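PDB 2QK2: LP04448p from Drosophila melanogaster, which probably binds tubulin through its TOG domains, the second of which is the fragment here, and helps control microtubule growth at plus ends. Local coordinates for residues Pro17-Phe20 with Tyr21-Glu25. Numbering follows the deposited sequence.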
loop_
_atom_site.group_PDB
_atom_site.type_symbol
_atom_site.label_atom_id
_atom_site.label_comp_id
_atom_site.label_asym_id
_atom_site.label_seq_id
_atom_site.Cartn_x
_atom_site.Cartn_y
_atom_site.Cartn_z
ATOM N N PRO A 17 4.229 18.844 -18.618
ATOM C CA PRO A 17 4.605 20.241 -18.828
ATOM C C PRO A 17 6.075 20.483 -18.509
ATOM O O PRO A 17 6.627 19.898 -17.572
ATOM C CB PRO A 17 3.660 20.995 -17.893
ATOM C CG PRO A 17 3.451 20.024 -16.777
ATOM C CD PRO A 17 3.263 18.717 -17.511
ATOM N N LYS A 18 6.705 21.354 -19.291
ATOM C CA LYS A 18 8.113 21.660 -19.100
ATOM C C LYS A 18 8.398 22.300 -17.742
ATOM O O LYS A 18 9.553 22.426 -17.346
ATOM C CB LYS A 18 8.612 22.573 -20.229
ATOM C CG LYS A 18 8.134 24.015 -20.146
ATOM C CD LYS A 18 8.599 24.827 -21.359
ATOM C CE LYS A 18 10.118 24.786 -21.529
ATOM N NZ LYS A 18 10.574 25.471 -22.781
ATOM N N ASP A 19 7.355 22.708 -17.026
ATOM C CA ASP A 19 7.560 23.312 -15.711
ATOM C C ASP A 19 6.970 22.447 -14.593
ATOM O O ASP A 19 6.788 22.900 -13.461
ATOM C CB ASP A 19 6.954 24.721 -15.671
ATOM C CG ASP A 19 5.461 24.727 -15.940
ATOM O OD1 ASP A 19 4.903 23.658 -16.274
ATOM O OD2 ASP A 19 4.845 25.806 -15.816
ATOM N N PHE A 20 6.687 21.193 -14.915
ATOM C CA PHE A 20 6.125 20.266 -13.945
ATOM C C PHE A 20 6.888 20.283 -12.619
ATOM O O PHE A 20 6.304 20.525 -11.560
ATOM C CB PHE A 20 6.135 18.844 -14.507
ATOM C CG PHE A 20 5.627 17.817 -13.542
ATOM C CD1 PHE A 20 4.258 17.614 -13.377
ATOM C CD2 PHE A 20 6.516 17.086 -12.754
ATOM C CE1 PHE A 20 3.778 16.698 -12.441
ATOM C CE2 PHE A 20 6.046 16.164 -11.811
ATOM C CZ PHE A 20 4.670 15.972 -11.656
ATOM N N TYR A 21 8.195 20.036 -12.674
ATOM C CA TYR A 21 8.998 20.000 -11.460
ATOM C C TYR A 21 9.201 21.357 -10.790
ATOM O O TYR A 21 9.147 21.453 -9.562
ATOM C CB TYR A 21 10.344 19.317 -11.744
ATOM C CG TYR A 21 10.176 17.873 -12.171
ATOM C CD1 TYR A 21 10.172 17.517 -13.521
ATOM C CD2 TYR A 21 9.956 16.867 -11.222
ATOM C CE1 TYR A 21 9.949 16.194 -13.921
ATOM C CE2 TYR A 21 9.728 15.538 -11.609
ATOM C CZ TYR A 21 9.726 15.212 -12.959
ATOM O OH TYR A 21 9.488 13.911 -13.350
ATOM N N ASP A 22 9.420 22.411 -11.574
ATOM C CA ASP A 22 9.602 23.731 -10.981
ATOM C C ASP A 22 8.362 24.161 -10.200
ATOM O O ASP A 22 8.469 24.664 -9.082
ATOM C CB ASP A 22 9.924 24.779 -12.056
ATOM C CG ASP A 22 11.320 24.612 -12.638
ATOM O OD1 ASP A 22 12.192 24.023 -11.958
ATOM O OD2 ASP A 22 11.551 25.081 -13.770
ATOM N N LYS A 23 7.179 23.959 -10.772
ATOM C CA LYS A 23 5.960 24.351 -10.070
ATOM C C LYS A 23 5.767 23.617 -8.746
ATOM O O LYS A 23 5.246 24.193 -7.784
ATOM C CB LYS A 23 4.734 24.135 -10.950
ATOM C CG LYS A 23 4.410 25.298 -11.880
ATOM C CD LYS A 23 3.067 25.034 -12.551
ATOM C CE LYS A 23 2.578 26.201 -13.372
ATOM N NZ LYS A 23 1.294 25.831 -14.039
ATOM N N LEU A 24 6.176 22.350 -8.695
ATOM C CA LEU A 24 6.042 21.567 -7.467
ATOM C C LEU A 24 6.875 22.170 -6.339
ATOM O O LEU A 24 6.648 21.872 -5.167
ATOM C CB LEU A 24 6.460 20.107 -7.699
ATOM C CG LEU A 24 5.372 19.201 -8.285
ATOM C CD1 LEU A 24 5.901 17.781 -8.441
ATOM C CD2 LEU A 24 4.160 19.213 -7.358
ATOM N N GLU A 25 7.833 23.025 -6.694
ATOM C CA GLU A 25 8.679 23.677 -5.697
ATOM C C GLU A 25 8.133 25.034 -5.252
ATOM O O GLU A 25 8.705 25.671 -4.367
ATOM C CB GLU A 25 10.100 23.865 -6.235
ATOM C CG GLU A 25 10.904 22.583 -6.372
ATOM C CD GLU A 25 11.066 21.844 -5.053
ATOM O OE1 GLU A 25 11.485 22.474 -4.059
ATOM O OE2 GLU A 25 10.783 20.628 -5.013
HETATM O O HOH W 1 10.328 21.458 -14.674
#
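Phe-20 drives its ring edge into the face of Tyr-21 at the start of the short helix 20-24 of this HEAT-repeat TOG domain. This is a T-shaped pair: the ring planes stand at 83°, and CD2 of Phe-20 sits 3.5 Å above the Tyr-21 ring, over its centre. Phe-20 reaches there because its CG lies anti to the backbone N (chi1 177°), while CG of Tyr-21 lies anti to its carbonyl carbon (chi1 -63°). CE2 of Phe-20 also meets the methyl CD1 of Leu-24, which approaches the ring obliquely, at 3.7 Å, one helical turn on.

Asp-19 and Lys-23 pair on another side of the turn. The extended lysine chain runs past the carboxylate, its CE 3.4 Å from OD2 of Asp-19, and the salt bridge itself is long; the stronger partner of NZ is Glu-34, on helix 29-45. Shortening Lys-23 to an alanine would probably leave Asp-19 and Glu-34 without the positive charge they share.

Behind these side chains, a type I turn from Pro-17 to Phe-20 leads the chain into the helix, with Asp-19 at the N-cap position but making no side-chain capping bond. Helices 29-45 and 55-67 back the aromatic pair: Phe-20 packs on Leu-39 and Leu-57, Tyr-21 on Ala-56 and Ala-60. Ser-35 OG hydrogen-bonds Phe-20 O, which takes a second, weak bond from Leu-24 N. The firmer helical bond runs from Lys-23 N to Asp-19 O, 2.9 Å long and nearly straight at 171°.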